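Local structure of Tox3 (6WES) at residues 92-97 and 127-132; 21-26 and 79-84; 15-20 and 144-149. The protein acts as a necrotrophic effector of a wheat-infecting fungus, this C-terminal part being consistent with the mature toxin, freed of signal peptide and pro-domain and probably recognised through Snn3. All blocks are in the same frame, centred on the assembly; numbering follows the deposited sequence.

Contact 1 (92-97 and 127-132)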
# COMPACT_ATOMS: atom_id res chain seq x y z
N THR A 92 -7.70 -23.92 -13.48
CA THR A 92 -7.11 -23.55 -12.21
C THR A 92 -7.42 -22.09 -11.97
O THR A 92 -7.05 -21.23 -12.78
CB THR A 92 -5.60 -23.76 -12.23
OG1 THR A 92 -5.33 -25.13 -12.53
CG2 THR A 92 -4.99 -23.41 -10.87
N ARG A 93 -8.10 -21.79 -10.88
CA ARG A 93 -8.44 -20.42 -10.53
C ARG A 93 -7.73 -20.05 -9.25
O ARG A 93 -7.79 -20.78 -8.26
CB ARG A 93 -9.95 -20.26 -10.38
CG ARG A 93 -10.71 -20.72 -11.61
CD ARG A 93 -12.11 -20.16 -11.65
NE ARG A 93 -12.11 -18.71 -11.78
CZ ARG A 93 -13.21 -17.98 -11.91
NH1 ARG A 93 -14.40 -18.57 -11.93
NH2 ARG A 93 -13.11 -16.66 -12.02
N CYS A 94 -7.04 -18.91 -9.27
CA CYS A 94 -6.22 -18.50 -8.15
C CYS A 94 -6.61 -17.11 -7.69
O CYS A 94 -6.75 -16.20 -8.51
CB CYS A 94 -4.74 -18.47 -8.54
SG CYS A 94 -4.09 -20.09 -9.06
N LEU A 95 -6.72 -16.94 -6.39
CA LEU A 95 -6.91 -15.64 -5.79
C LEU A 95 -5.59 -15.19 -5.18
O LEU A 95 -4.92 -15.96 -4.50
CB LEU A 95 -7.97 -15.72 -4.68
CG LEU A 95 -8.23 -14.38 -4.01
CD1 LEU A 95 -8.82 -13.35 -4.96
CD2 LEU A 95 -9.13 -14.57 -2.81
N TYR A 96 -5.23 -13.95 -5.43
CA TYR A 96 -3.98 -13.36 -4.95
C TYR A 96 -4.29 -12.17 -4.08
O TYR A 96 -5.24 -11.42 -4.34
CB TYR A 96 -3.14 -12.85 -6.12
CG TYR A 96 -2.71 -13.99 -6.97
CD1 TYR A 96 -1.53 -14.67 -6.70
CD2 TYR A 96 -3.49 -14.40 -8.04
CE1 TYR A 96 -1.14 -15.76 -7.47
CE2 TYR A 96 -3.13 -15.47 -8.79
CZ TYR A 96 -1.96 -16.14 -8.50
OH TYR A 96 -1.61 -17.23 -9.26
N GLN A 97 -3.49 -11.99 -3.05
CA GLN A 97 -3.57 -10.79 -2.22
C GLN A 97 -2.17 -10.21 -2.04
O GLN A 97 -1.26 -10.90 -1.56
CB GLN A 97 -4.15 -11.15 -0.86
CG GLN A 97 -4.33 -9.93 0.02
CD GLN A 97 -5.14 -10.27 1.24
OE1 GLN A 97 -4.59 -10.57 2.30
NE2 GLN A 97 -6.46 -10.25 1.09
N MET A 127 3.12 -11.13 -1.29
CA MET A 127 1.98 -11.62 -2.04
C MET A 127 1.63 -13.01 -1.54
O MET A 127 2.49 -13.75 -1.06
CB MET A 127 2.24 -11.67 -3.55
CG MET A 127 0.98 -12.02 -4.38
SD MET A 127 1.21 -11.89 -6.16
CE MET A 127 1.26 -10.09 -6.27
N HIS A 128 0.35 -13.34 -1.65
CA HIS A 128 -0.23 -14.54 -1.07
C HIS A 128 -1.18 -15.12 -2.10
O HIS A 128 -1.88 -14.37 -2.79
CB HIS A 128 -0.95 -14.10 0.23
CG HIS A 128 -0.05 -13.33 1.15
ND1 HIS A 128 0.67 -13.94 2.14
CD2 HIS A 128 0.29 -12.01 1.18
CE1 HIS A 128 1.41 -13.04 2.76
NE2 HIS A 128 1.21 -11.86 2.19
N GLU A 129 -1.17 -16.44 -2.26
CA GLU A 129 -1.90 -17.10 -3.35
C GLU A 129 -2.68 -18.29 -2.81
O GLU A 129 -2.17 -19.05 -1.97
CB GLU A 129 -0.89 -17.62 -4.43
CG GLU A 129 -1.50 -18.44 -5.60
CD GLU A 129 -0.45 -19.18 -6.48
OE1 GLU A 129 0.22 -20.08 -5.96
OE2 GLU A 129 -0.32 -18.88 -7.68
N VAL A 130 -3.92 -18.48 -3.28
CA VAL A 130 -4.66 -19.71 -3.05
C VAL A 130 -5.28 -20.14 -4.37
O VAL A 130 -5.88 -19.33 -5.07
CB VAL A 130 -5.72 -19.56 -1.92
CG1 VAL A 130 -6.66 -18.38 -2.16
CG2 VAL A 130 -6.48 -20.88 -1.67
N CYS A 131 -5.09 -21.41 -4.74
CA CYS A 131 -5.57 -21.90 -6.03
C CYS A 131 -6.44 -23.15 -5.86
O CYS A 131 -6.21 -23.96 -4.96
CB CYS A 131 -4.44 -22.28 -6.98
SG CYS A 131 -3.35 -20.94 -7.35
N ILE A 132 -7.41 -23.30 -6.75
CA ILE A 132 -8.23 -24.50 -6.81
C ILE A 132 -8.48 -24.85 -8.27
O ILE A 132 -8.54 -23.98 -9.15
CB ILE A 132 -9.57 -24.31 -6.05
CG1 ILE A 132 -10.37 -25.60 -6.01
CG2 ILE A 132 -10.42 -23.22 -6.68
CD1 ILE A 132 -11.50 -25.57 -4.99

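Contact 2 (21-26 and 79-84)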
# COMPACT_ATOMS: atom_id res chain seq x y z
N THR A 21 4.23 -17.36 -12.11
CA THR A 21 5.37 -16.52 -11.79
C THR A 21 5.33 -15.22 -12.59
O THR A 21 4.53 -15.05 -13.51
CB THR A 21 6.67 -17.26 -12.06
OG1 THR A 21 6.70 -17.65 -13.44
CG2 THR A 21 6.74 -18.51 -11.19
N GLY A 22 6.20 -14.29 -12.19
CA GLY A 22 6.32 -13.02 -12.88
C GLY A 22 5.12 -12.10 -12.76
O GLY A 22 4.85 -11.31 -13.69
N ILE A 23 4.41 -12.14 -11.63
CA ILE A 23 3.21 -11.33 -11.45
C ILE A 23 3.66 -9.94 -11.04
O ILE A 23 4.17 -9.74 -9.94
CB ILE A 23 2.29 -11.94 -10.39
CG1 ILE A 23 1.94 -13.39 -10.75
CG2 ILE A 23 1.07 -11.07 -10.23
CD1 ILE A 23 1.17 -14.11 -9.64
N GLN A 24 3.43 -8.96 -11.91
CA GLN A 24 3.77 -7.58 -11.62
C GLN A 24 2.53 -6.79 -11.22
O GLN A 24 1.45 -6.95 -11.82
CB GLN A 24 4.42 -6.92 -12.83
CG GLN A 24 4.88 -5.48 -12.57
CD GLN A 24 5.76 -4.96 -13.67
OE1 GLN A 24 6.88 -5.45 -13.85
NE2 GLN A 24 5.27 -3.99 -14.43
N ARG A 25 2.66 -5.94 -10.21
CA ARG A 25 1.57 -5.08 -9.78
C ARG A 25 2.10 -3.71 -9.42
O ARG A 25 3.16 -3.60 -8.80
CB ARG A 25 0.90 -5.63 -8.51
CG ARG A 25 0.30 -7.03 -8.66
CD ARG A 25 -1.12 -6.95 -9.16
NE ARG A 25 -1.18 -6.77 -10.60
CZ ARG A 25 -2.30 -6.41 -11.24
NH1 ARG A 25 -2.30 -6.27 -12.56
NH2 ARG A 25 -3.41 -6.21 -10.55
N ASP A 26 1.34 -2.67 -9.76
CA ASP A 26 1.58 -1.30 -9.32
C ASP A 26 0.52 -0.95 -8.28
O ASP A 26 -0.66 -1.20 -8.51
CB ASP A 26 1.45 -0.31 -10.48
CG ASP A 26 2.67 -0.27 -11.38
OD1 ASP A 26 3.52 -1.16 -11.26
OD2 ASP A 26 2.76 0.63 -12.24
N HIS A 79 -4.42 -5.36 -1.88
CA HIS A 79 -4.91 -5.47 -3.24
C HIS A 79 -5.25 -6.93 -3.50
O HIS A 79 -4.39 -7.79 -3.33
CB HIS A 79 -3.80 -5.00 -4.21
CG HIS A 79 -4.08 -5.28 -5.66
ND1 HIS A 79 -5.28 -5.00 -6.26
CD2 HIS A 79 -3.28 -5.79 -6.62
CE1 HIS A 79 -5.22 -5.34 -7.54
NE2 HIS A 79 -4.02 -5.82 -7.78
N ASP A 80 -6.50 -7.21 -3.89
CA ASP A 80 -6.95 -8.56 -4.22
C ASP A 80 -7.21 -8.68 -5.72
O ASP A 80 -7.76 -7.77 -6.33
CB ASP A 80 -8.25 -8.89 -3.46
CG ASP A 80 -8.12 -8.70 -1.96
OD1 ASP A 80 -7.18 -9.29 -1.39
OD2 ASP A 80 -8.92 -7.95 -1.35
N PHE A 81 -6.79 -9.80 -6.32
CA PHE A 81 -7.08 -10.02 -7.74
C PHE A 81 -7.08 -11.51 -8.02
O PHE A 81 -6.54 -12.29 -7.25
CB PHE A 81 -6.09 -9.28 -8.67
CG PHE A 81 -4.65 -9.67 -8.48
CD1 PHE A 81 -3.92 -9.16 -7.42
CD2 PHE A 81 -4.03 -10.55 -9.36
CE1 PHE A 81 -2.59 -9.53 -7.24
CE2 PHE A 81 -2.71 -10.93 -9.17
CZ PHE A 81 -1.99 -10.41 -8.12
N CYS A 82 -7.70 -11.88 -9.14
CA CYS A 82 -7.87 -13.27 -9.54
C CYS A 82 -7.16 -13.52 -10.86
O CYS A 82 -7.11 -12.65 -11.73
CB CYS A 82 -9.36 -13.63 -9.71
SG CYS A 82 -10.33 -14.00 -8.18
N LEU A 83 -6.62 -14.72 -11.02
CA LEU A 83 -6.07 -15.15 -12.29
C LEU A 83 -6.58 -16.56 -12.56
O LEU A 83 -6.83 -17.34 -11.64
CB LEU A 83 -4.54 -15.17 -12.34
CG LEU A 83 -3.81 -13.82 -12.11
CD1 LEU A 83 -2.35 -14.02 -11.90
CD2 LEU A 83 -4.07 -12.85 -13.25
N MET A 84 -6.69 -16.89 -13.84
CA MET A 84 -7.19 -18.19 -14.25
C MET A 84 -6.26 -18.77 -15.30
O MET A 84 -5.74 -18.05 -16.16
CB MET A 84 -8.58 -18.04 -14.84
CG MET A 84 -9.08 -19.31 -15.49
SD MET A 84 -10.86 -19.27 -15.69
CE MET A 84 -11.04 -18.37 -17.22

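Contact 3 (15-20 and 144-149)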
# COMPACT_ATOMS: atom_id res chain seq x y z
N HIS A 15 6.23 -10.80 -8.20
CA HIS A 15 6.18 -11.95 -7.30
C HIS A 15 6.12 -13.25 -8.09
O HIS A 15 5.54 -13.31 -9.18
CB HIS A 15 4.96 -11.86 -6.37
CG HIS A 15 5.09 -10.78 -5.35
ND1 HIS A 15 4.74 -9.47 -5.59
CD2 HIS A 15 5.62 -10.81 -4.10
CE1 HIS A 15 5.03 -8.73 -4.52
NE2 HIS A 15 5.55 -9.53 -3.60
N ASP A 16 6.67 -14.29 -7.48
CA ASP A 16 6.63 -15.64 -8.04
C ASP A 16 5.87 -16.52 -7.06
O ASP A 16 6.18 -16.56 -5.87
CB ASP A 16 8.05 -16.14 -8.26
CG ASP A 16 8.78 -15.29 -9.25
OD1 ASP A 16 8.20 -14.94 -10.30
OD2 ASP A 16 9.97 -14.96 -9.00
N CYS A 17 4.83 -17.17 -7.56
CA CYS A 17 3.93 -17.94 -6.72
C CYS A 17 3.95 -19.40 -7.18
O CYS A 17 4.64 -19.76 -8.14
CB CYS A 17 2.52 -17.35 -6.77
SG CYS A 17 2.38 -15.62 -6.15
N ARG A 18 3.17 -20.24 -6.49
CA ARG A 18 3.25 -21.68 -6.78
C ARG A 18 2.72 -22.00 -8.16
O ARG A 18 3.27 -22.86 -8.86
CB ARG A 18 2.54 -22.52 -5.71
CG ARG A 18 2.67 -24.02 -6.01
CD ARG A 18 2.37 -24.89 -4.80
NE ARG A 18 3.21 -24.54 -3.65
CZ ARG A 18 3.12 -25.15 -2.47
NH1 ARG A 18 2.25 -26.15 -2.29
NH2 ARG A 18 3.90 -24.77 -1.47
N GLU A 19 1.63 -21.35 -8.58
CA GLU A 19 0.99 -21.67 -9.85
C GLU A 19 1.34 -20.71 -10.97
O GLU A 19 1.16 -21.07 -12.14
CB GLU A 19 -0.53 -21.72 -9.70
CG GLU A 19 -1.02 -22.84 -8.80
CD GLU A 19 -0.68 -24.20 -9.34
OE1 GLU A 19 -0.74 -24.39 -10.57
OE2 GLU A 19 -0.34 -25.08 -8.52
N ARG A 20 1.84 -19.52 -10.66
CA ARG A 20 2.14 -18.52 -11.67
C ARG A 20 3.31 -17.69 -11.20
O ARG A 20 3.39 -17.33 -10.02
CB ARG A 20 0.95 -17.58 -11.89
CG ARG A 20 1.22 -16.57 -12.99
CD ARG A 20 -0.01 -15.79 -13.34
NE ARG A 20 -1.17 -16.67 -13.52
CZ ARG A 20 -1.90 -16.74 -14.63
NH1 ARG A 20 -1.60 -15.96 -15.66
NH2 ARG A 20 -2.92 -17.57 -14.70
N LEU A 144 -1.14 -19.24 0.75
CA LEU A 144 0.29 -19.57 0.84
C LEU A 144 1.10 -18.36 0.37
O LEU A 144 0.80 -17.79 -0.69
CB LEU A 144 0.63 -20.75 -0.07
CG LEU A 144 0.07 -22.15 0.27
CD1 LEU A 144 0.18 -23.10 -0.91
CD2 LEU A 144 0.80 -22.72 1.47
N GLU A 145 2.13 -17.99 1.11
CA GLU A 145 2.92 -16.83 0.73
C GLU A 145 3.85 -17.14 -0.45
O GLU A 145 4.49 -18.20 -0.50
CB GLU A 145 3.75 -16.34 1.93
CG GLU A 145 4.43 -15.00 1.71
CD GLU A 145 4.99 -14.40 2.99
OE1 GLU A 145 4.37 -14.58 4.06
OE2 GLU A 145 6.04 -13.75 2.92
N CYS A 146 3.92 -16.20 -1.40
CA CYS A 146 4.76 -16.23 -2.59
C CYS A 146 6.14 -15.67 -2.27
O CYS A 146 6.39 -15.19 -1.16
CB CYS A 146 4.11 -15.37 -3.66
SG CYS A 146 2.40 -15.77 -4.05
N SER A 147 7.06 -15.71 -3.23
CA SER A 147 8.33 -15.01 -3.04
C SER A 147 8.35 -13.70 -3.82
O SER A 147 7.80 -13.60 -4.92
CB SER A 147 9.53 -15.90 -3.40
OG SER A 147 9.38 -16.43 -4.71
N THR A 148 8.94 -12.68 -3.21
CA THR A 148 9.06 -11.37 -3.85
C THR A 148 10.30 -11.39 -4.73
O THR A 148 11.41 -11.64 -4.24
CB THR A 148 9.13 -10.29 -2.77
OG1 THR A 148 7.95 -10.35 -1.96
CG2 THR A 148 9.25 -8.88 -3.39
N ARG A 149 10.13 -11.15 -6.03
CA ARG A 149 11.28 -11.11 -6.92
C ARG A 149 11.99 -9.77 -6.86
O ARG A 149 13.21 -9.72 -6.82
CB ARG A 149 10.89 -11.43 -8.35
CG ARG A 149 12.14 -11.96 -9.06
CD ARG A 149 12.00 -11.99 -10.51
NE ARG A 149 11.01 -12.97 -10.91
CZ ARG A 149 10.60 -13.08 -12.16
NH1 ARG A 149 11.15 -12.32 -13.09
NH2 ARG A 149 9.66 -13.96 -12.46
O HOH W 1 8.34 -19.00 -5.20
O HOH W 2 10.82 -14.79 -6.23

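Contact 1 (92-97 and 127-132)
M127 opens the run 127-132 by setting its SD beside the ring of Y96, 5.0 Å from the ring centroid and oblique to it, a Met-aromatic contact. H128 follows on the other side of the sheet: its backbone trades hydrogen bonds with Q97 in both directions, and its imidazole turns an edge to Q97 O, with CD2 3.3 Å from that oxygen. The polar end of H128 is held by T126; the Q97 amide is shared between D80, at NE2, and R99, at OE1. E129 then pairs with Y96. The two side chains run side by side, and with CG of E129 anti to its backbone N (chi1 175°) the chain stays extended alongside the tyrosine, CG lying 3.3 Å from Y96 CE1. Y96 OH donates to E129 OE2 over 2.6 Å, and OE2, at the ring edge, receives it on its anti lone pair, the side away from OE1, with ring and carboxylate 53° apart. The other oxygen, OE1, takes the backbone N-H of E19, so both ends of this buried carboxylate are satisfied. V130 forms a hydrogen-bonded pair with L95 and rests CG1 against L95 CB at 3.9 Å. C131 and C94 face each other in a non-hydrogen-bonded pair, CA to CA only 4.1 Å, bridged by a disulfide of 2.0 Å between C131 SG and C94 SG. I132 closes the ladder with two backbone bonds to R93. This antiparallel, cross-strand disulfide pairing joins two adjacent inner strands of the sheet: 72-85 flanks 92-105 on its far side, and 144-153 flanks 126-133.

Contact 2 (21-26 and 79-84)
The phenyl ring of F81 carries R25 over one face: CD sits 3.5 Å above the ring plane, displaced toward the rim, as a CH-pi contact, while the guanidinium carbon follows almost directly over the middle, R25 CZ standing 4.8 Å from the F81 centroid and only 5° off the normal. This is a cation-pi contact, though the two planes are tilted by 41° and not stacked flat. Y96 of the neighbouring strand also meets F81, their rings about 15° from parallel. The guanidinium presents its edge to the imidazole of H79, and these two groups are nearly coplanar: R25 NH2 donates to H79 NE2 over 2.9 Å, in the plane of both. CD of R25 also lies at that imidazole edge, 3.4 Å from H79 NE2. Two bends, at chi2 and chi3, put the arginine there, folding the chain back so that R25 NE can donate to Q24 O at 2.9 Å. Two residues earlier, I23, which with G22 forms a G1 beta bulge facing H15, reaches F81 obliquely, its CG2 3.8 Å from F81 CZ, and meets L83 tip to tip, CD1 of I23 to CD1 of L83 at 4.2 Å. The axes of strands 23-26 and 79-84 come no closer than 10.2 Å, so strands 23-36 and 72-85, which are not neighbours in the sheet, meet here only through side chains across the barrel interior, where M127 also packs on I23, R25 and F81. As acceptor, H79 NE2 is probably without a proton; ND1, which makes a weak hydrogen bond with D56 OD2, then probably carries it. The arginine charge is met by a ring nitrogen, a backbone carbonyl and an aromatic face, which probably fixes its rotation without a carboxylate across this contact.

Contact 3 (15-20 and 144-149)
With SG turned anti to the carbonyl carbon in both residues (chi1 -62° in C17, -53° in C146), the two sulfurs meet in a disulfide 2.1 Å long between C17 SG and C146 SG. It sits at the end of the antiparallel pairing of strands 2-16 and 144-153 in the beta barrel, just beyond the hydrogen-bonded pair D16 and S147, whose backbones exchange two hydrogen bonds. D16 and R149 carry the other key link. R149 is bent at chi3 (-68°), which brings its guanidinium edge side-on to the carboxylate: NE donates to D16 OD2 at 2.9 Å and NH2 to D16 OD1 at 2.8 Å, each to a syn lone pair, in a bidentate salt bridge with the groups nearly coplanar. D16 OD1 also accepts the backbone N-H of G22, tying the carboxylate to the turn that follows. On the other face, H15 lies alongside T148, whose hydroxyl is hydrogen-bonded to P125 O. Further along, L144 CD1 rests over the centre of the R18 guanidinium, 3.9 Å from R18 CZ. One water bridges the two segments, donating to D16 OD2 over 2.9 Å and lying 2.7 Å from S147 OG.

In the fold
Starting from the N terminus, 15-20 takes in the last two residues of strand 2-16 and the turn after it; its partner 144-149 comes only near the C terminus, so contact 3 closes the longest loop and brings the first and last strands together. Both other contacts fall within that loop. Directly after 15-20 the chain enters 21-26, and contact 2 closes when 79-84 arrives across the barrel. The chain then turns back into 92-97, and contact 1 closes with 127-132; contacts 2 and 1 therefore follow in series and none cross. Backbone bonds between F81 and Y96, M127 and C146, and I23 and H15 join the three into one continuous end of the barrel.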